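Local coordinates for protein ferredoxin-NADP reductase (Neisseria gonorrhoeae MIA_2011_03-10, PDB 5TR9) that probably shuttles electrons between NADP(H) and ferredoxin or flavodoxin through the flavin of its bound FAD, at residues Ser130-Ala133 with Pro134-Ile138; Val69-Glu72 with Tyr73-Thr76. One frame throughout, in Å; residues are numbered along the deposited sequence.

Interaction 1 (Ser130-Ala133 with Pro134-Ile138). With FAD (flavin-adenine dinucleotide), chain C.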
loop_
_atom_site.group_PDB
_atom_site.type_symbol
_atom_site.label_atom_id
_atom_site.label_comp_id
_atom_site.label_asym_id
_atom_site.label_seq_id
_atom_site.Cartn_x
_atom_site.Cartn_y
_atom_site.Cartn_z
ATOM N N SER A 130 0.075 -3.210 -6.316
ATOM C CA SER A 130 0.855 -3.415 -5.098
ATOM C C SER A 130 0.874 -2.191 -4.189
ATOM O O SER A 130 1.380 -2.289 -3.066
ATOM C CB SER A 130 2.286 -3.836 -5.445
ATOM O OG SER A 130 2.904 -2.900 -6.314
ATOM N N GLY A 131 0.319 -1.056 -4.629
ATOM C CA GLY A 131 0.197 0.137 -3.799
ATOM C C GLY A 131 -0.659 -0.043 -2.558
ATOM O O GLY A 131 -0.629 0.828 -1.677
ATOM N N ILE A 132 -1.432 -1.134 -2.470
ATOM C CA ILE A 132 -2.116 -1.458 -1.221
ATOM C C ILE A 132 -1.137 -1.766 -0.090
ATOM O O ILE A 132 -1.487 -1.609 1.080
ATOM C CB ILE A 132 -3.093 -2.635 -1.442
ATOM C CG1 ILE A 132 -4.061 -2.757 -0.266
ATOM C CG2 ILE A 132 -2.318 -3.947 -1.741
ATOM C CD1 ILE A 132 -5.183 -3.751 -0.472
ATOM N N ALA A 133 0.102 -2.163 -0.410
ATOM C CA ALA A 133 1.034 -2.669 0.604
ATOM C C ALA A 133 1.214 -1.762 1.817
ATOM O O ALA A 133 1.037 -2.248 2.948
ATOM C CB ALA A 133 2.389 -2.963 -0.058
ATOM N N PRO A 134 1.571 -0.476 1.684
ATOM C CA PRO A 134 1.749 0.340 2.902
ATOM C C PRO A 134 0.470 0.486 3.698
ATOM O O PRO A 134 0.509 0.631 4.929
ATOM C CB PRO A 134 2.219 1.696 2.358
ATOM C CG PRO A 134 1.692 1.744 0.935
ATOM C CD PRO A 134 1.787 0.312 0.451
ATOM N N PHE A 135 -0.669 0.464 3.021
ATOM C CA PHE A 135 -1.933 0.628 3.726
ATOM C C PHE A 135 -2.281 -0.613 4.542
ATOM O O PHE A 135 -2.958 -0.496 5.570
ATOM C CB PHE A 135 -3.030 0.997 2.717
ATOM C CG PHE A 135 -2.760 2.300 1.999
ATOM C CD1 PHE A 135 -2.322 3.421 2.703
ATOM C CD2 PHE A 135 -2.912 2.400 0.627
ATOM C CE1 PHE A 135 -2.047 4.617 2.055
ATOM C CE2 PHE A 135 -2.638 3.607 -0.033
ATOM C CZ PHE A 135 -2.208 4.713 0.690
ATOM N N LEU A 136 -1.793 -1.796 4.139
ATOM C CA LEU A 136 -1.984 -2.980 4.982
ATOM C C LEU A 136 -1.272 -2.814 6.323
ATOM O O LEU A 136 -1.831 -3.143 7.382
ATOM C CB LEU A 136 -1.496 -4.239 4.262
ATOM C CG LEU A 136 -2.254 -4.567 2.970
ATOM C CD1 LEU A 136 -1.647 -5.789 2.285
ATOM C CD2 LEU A 136 -3.727 -4.801 3.254
ATOM N N SER A 137 -0.040 -2.287 6.308
ATOM C CA SER A 137 0.667 -2.058 7.562
ATOM C C SER A 137 -0.044 -1.007 8.405
ATOM O O SER A 137 -0.167 -1.163 9.626
ATOM C CB SER A 137 2.114 -1.632 7.276
ATOM O OG SER A 137 2.863 -1.546 8.480
ATOM N N ILE A 138 -0.522 0.066 7.768
ATOM C CA ILE A 138 -1.260 1.101 8.487
ATOM C C ILE A 138 -2.511 0.518 9.140
ATOM O O ILE A 138 -2.816 0.817 10.301
ATOM C CB ILE A 138 -1.582 2.269 7.542
ATOM C CG1 ILE A 138 -0.287 3.046 7.269
ATOM C CG2 ILE A 138 -2.652 3.202 8.151
ATOM C CD1 ILE A 138 -0.325 3.960 6.037
HETATM P PA FAD C . 12.119 -3.118 -12.623
HETATM O O1A FAD C . 13.329 -3.044 -13.495
HETATM O O2A FAD C . 12.229 -2.444 -11.260
HETATM O O5B FAD C . 10.866 -2.486 -13.309
HETATM C C5B FAD C . 10.511 -2.807 -14.669
HETATM C C4B FAD C . 9.187 -2.139 -14.950
HETATM O O4B FAD C . 8.147 -2.857 -14.256
HETATM C C3B FAD C . 9.063 -0.712 -14.438
HETATM O O3B FAD C . 9.591 0.233 -15.363
HETATM C C2B FAD C . 7.550 -0.548 -14.287
HETATM O O2B FAD C . 6.932 -0.238 -15.532
HETATM C C1B FAD C . 7.115 -1.957 -13.883
HETATM N N9A FAD C . 6.859 -2.144 -12.463
HETATM C C8A FAD C . 7.776 -2.207 -11.449
HETATM N N7A FAD C . 7.248 -2.441 -10.269
HETATM C C5A FAD C . 5.892 -2.556 -10.535
HETATM C C6A FAD C . 4.784 -2.803 -9.704
HETATM N N6A FAD C . 4.879 -2.977 -8.382
HETATM N N1A FAD C . 3.562 -2.842 -10.283
HETATM C C2A FAD C . 3.469 -2.667 -11.607
HETATM N N3A FAD C . 4.443 -2.425 -12.490
HETATM C C4A FAD C . 5.639 -2.391 -11.886
HETATM N N1 FAD C . 6.933 -3.267 -6.049
HETATM C C2 FAD C . 6.146 -4.227 -5.486
HETATM O O2 FAD C . 5.863 -5.267 -6.100
HETATM N N3 FAD C . 5.633 -4.019 -4.210
HETATM C C4 FAD C . 5.848 -2.897 -3.424
HETATM O O4 FAD C . 5.358 -2.821 -2.297
HETATM C C4X FAD C . 6.693 -1.900 -4.032
HETATM N N5 FAD C . 6.932 -0.788 -3.360
HETATM C C5X FAD C . 7.744 0.162 -3.951
HETATM C C6 FAD C . 8.013 1.341 -3.251
HETATM C C7 FAD C . 8.821 2.329 -3.800
HETATM C C7M FAD C . 9.105 3.582 -3.013
HETATM C C8 FAD C . 9.386 2.137 -5.070
HETATM C C8M FAD C . 10.273 3.193 -5.683
HETATM C C9 FAD C . 9.114 0.965 -5.774
HETATM C C9A FAD C . 8.305 -0.024 -5.225
HETATM N N10 FAD C . 7.975 -1.209 -5.927
HETATM C C10 FAD C . 7.200 -2.176 -5.347
HETATM C "C1'" FAD C . 8.628 -1.541 -7.195
HETATM C "C2'" FAD C . 9.847 -2.443 -6.920
HETATM O "O2'" FAD C . 10.905 -1.721 -6.286
HETATM C "C3'" FAD C . 10.372 -3.089 -8.204
HETATM O "O3'" FAD C . 10.521 -2.095 -9.211
HETATM C "C4'" FAD C . 9.559 -4.302 -8.663
HETATM O "O4'" FAD C . 9.714 -5.349 -7.701
HETATM C "C5'" FAD C . 9.979 -4.817 -10.024
HETATM O "O5'" FAD C . 11.399 -5.058 -10.016
HETATM P P FAD C . 12.125 -5.654 -11.295
HETATM O O1P FAD C . 11.554 -7.028 -11.620
HETATM O O2P FAD C . 13.591 -5.534 -11.071
HETATM O O3P FAD C . 11.666 -4.626 -12.442
#
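Where the chain leaves strand 122-128 of the parallel sheet and winds into helix 133-139, a short 3-10 turn and the first turn of that helix run into each other, and I132 carries the junction by meeting both F135 and L136. The carbonyl oxygen of I132 takes the amide of L136, N to O 3.1 Å, approached almost along the C=O axis, as in a regular helical i to i+4 bond. The F135 amide leans on the same I132 O at a poor angle of 121°, a weak bond, and L136 N has a second weak acceptor in A133 O, so the bonding here is bifurcated in both directions. P134 has no amide hydrogen to give, which suits a place in the first helical turn; its ring lies against the preceding turn, with CD 3.3 Å from G131 O.

Side chains add a smaller share. CG1 of I132, anti to the backbone N (chi1 -166°), reaches forward along the helix, and L136 CD2 meets that CG1 at 4.1 Å, the two chains lying aslant. The F135 ring sits near G131 O, with CD2 3.6 Å from it, and packs on M125, C127, L153 and M230 of the sheet; I132 likewise lies on C127, L153 and H155.

On the cofactor side, S130 OG accepts a hydrogen bond from the adenine amino nitrogen N6A of FAD (2.9 Å), and the N-H points fairly straight at it (155°). A133 CB stands 3.7 Å from the flavin carbonyl O4. The cofactor is therefore touched at both adenine and isoalloxazine by one strand-to-helix link, an element characteristic of the nucleotide-binding domain in ferredoxin-NADP reductases, where it borders the flavin.

Interaction 2 (Val69-Glu72 with Tyr73-Thr76)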
loop_
_atom_site.group_PDB
_atom_site.type_symbol
_atom_site.label_atom_id
_atom_site.label_comp_id
_atom_site.label_asym_id
_atom_site.label_seq_id
_atom_site.Cartn_x
_atom_site.Cartn_y
_atom_site.Cartn_z
ATOM N N VAL A 69 4.393 -4.738 4.451
ATOM C CA VAL A 69 2.974 -5.050 4.607
ATOM C C VAL A 69 2.658 -5.578 6.002
ATOM O O VAL A 69 1.500 -5.479 6.437
ATOM C CB VAL A 69 2.462 -6.036 3.531
ATOM C CG1 VAL A 69 2.925 -5.607 2.144
ATOM C CG2 VAL A 69 2.900 -7.443 3.817
ATOM N N SER A 70 3.649 -6.069 6.737
ATOM C CA SER A 70 3.421 -6.586 8.069
ATOM C C SER A 70 3.323 -5.458 9.097
ATOM O O SER A 70 3.668 -4.298 8.843
ATOM C CB SER A 70 4.551 -7.550 8.449
ATOM O OG SER A 70 5.803 -6.993 8.057
ATOM N N ALA A 71 2.882 -5.833 10.291
ATOM C CA ALA A 71 2.683 -4.875 11.367
ATOM C C ALA A 71 4.011 -4.420 11.955
ATOM O O ALA A 71 4.984 -5.178 12.022
ATOM C CB ALA A 71 1.839 -5.503 12.471
ATOM N N GLU A 72 4.021 -3.171 12.432
ATOM C CA GLU A 72 5.202 -2.631 13.095
ATOM C C GLU A 72 5.666 -3.521 14.250
ATOM O O GLU A 72 6.869 -3.598 14.527
ATOM C CB GLU A 72 4.881 -1.208 13.575
ATOM C CG GLU A 72 6.070 -0.332 13.931
ATOM C CD GLU A 72 5.647 1.087 14.309
ATOM O OE1 GLU A 72 6.064 1.580 15.381
ATOM O OE2 GLU A 72 4.878 1.707 13.539
ATOM N N TYR A 73 4.734 -4.179 14.935
ATOM C CA TYR A 73 5.014 -4.994 16.104
ATOM C C TYR A 73 5.252 -6.461 15.767
ATOM O O TYR A 73 5.508 -7.252 16.682
ATOM C CB TYR A 73 3.856 -4.867 17.102
ATOM C CG TYR A 73 2.492 -4.986 16.468
ATOM C CD1 TYR A 73 1.937 -6.234 16.195
ATOM C CD2 TYR A 73 1.763 -3.849 16.120
ATOM C CE1 TYR A 73 0.683 -6.347 15.614
ATOM C CE2 TYR A 73 0.516 -3.949 15.536
ATOM C CZ TYR A 73 -0.021 -5.199 15.285
ATOM O OH TYR A 73 -1.254 -5.312 14.689
ATOM N N ALA A 74 5.182 -6.845 14.492
ATOM C CA ALA A 74 5.367 -8.257 14.165
ATOM C C ALA A 74 6.838 -8.657 14.307
ATOM O O ALA A 74 7.739 -7.823 14.359
ATOM C CB ALA A 74 4.876 -8.560 12.751
ATOM N N ASP A 75 7.079 -9.970 14.339
ATOM C CA ASP A 75 8.408 -10.511 14.589
ATOM C C ASP A 75 9.124 -10.937 13.315
ATOM O O ASP A 75 10.165 -11.601 13.392
ATOM C CB ASP A 75 8.318 -11.699 15.539
ATOM C CG ASP A 75 7.891 -11.294 16.927
ATOM O OD1 ASP A 75 7.886 -10.075 17.208
ATOM O OD2 ASP A 75 7.563 -12.190 17.727
ATOM N N THR A 76 8.571 -10.586 12.159
ATOM C CA THR A 76 9.136 -10.813 10.841
ATOM C C THR A 76 8.755 -9.604 10.005
ATOM O O THR A 76 7.959 -8.767 10.436
ATOM C CB THR A 76 8.586 -12.089 10.199
ATOM O OG1 THR A 76 7.149 -12.043 10.223
ATOM C CG2 THR A 76 9.069 -13.326 10.957
HETATM O O HOH W 1 6.942 -6.164 10.352
#
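A71 and Y73 make the main apolar contact: the methyl group CB of A71 lies over one face of the tyrosine ring, 3.5 Å from the ring centroid and 16° off its normal, a CH-pi contact. The methyl is displaced toward the phenol end of the ring, and its nearest ring atom is CZ. Y73 swings CG in between its own backbone N and carbonyl carbon (chi1 46°), which folds the ring back over the residue two places earlier; beyond the ring, OH is hydrogen-bonded to the carbonyl of E140, and A71 also packs against E140. A74 CB adds a looser methyl contact to A71 CB.

The main-chain bond is that of a type I beta turn running from A71 to A74, with E72 and Y73 at its corners. A74 N donates to A71 O over 3.0 Å, nearly straight at the hydrogen (164°), although the donor stands well above the plane of that carbonyl. The turn forms part of the connection between strands 60-67 and 76-82, the two outermost strands of the antiparallel sheet in the FAD-binding domain. R39 also holds it, hydrogen-bonding to the carbonyl oxygen of E72.

Water closes the wider loop. One molecule donates to A71 O and to T76 O, each at 2.8 Å, and accepts from S70 OG at 2.7 Å, so it joins the start of the turn to T76. S70 OG also takes the amide of E78, which fixes the hydroxyl from a second direction.

Metal binding belongs to E72: in the modelled conformer its extended side chain leads away from the turn, OE1 is a magnesium ligand and OE2 receives a weak bond from A47 N. A second conformer exists, so these contacts may not be fully occupied.

How the interactions relate
Coming from the N terminus, the chain finishes strand 60-67, makes the turn of interaction 2 at 69-76 and enters strand 76-82, so this contact closes the connection between the two outermost strands of the antiparallel sheet. Much later it leaves strand 122-128 and forms interaction 1 at 130-138, opening helix 133-139 on the parallel sheet. The two follow in series, neither enclosing nor crossing the other. In space they meet: S137 OG probably hydrogen-bonds S70 O (2.9 Å), and A133 CB packs on V69 CG1 in the modelled conformer of V69. Helix 133-139 thus joins the NAD-binding part of the chain to the FAD-binding part, with A133 next to the flavin.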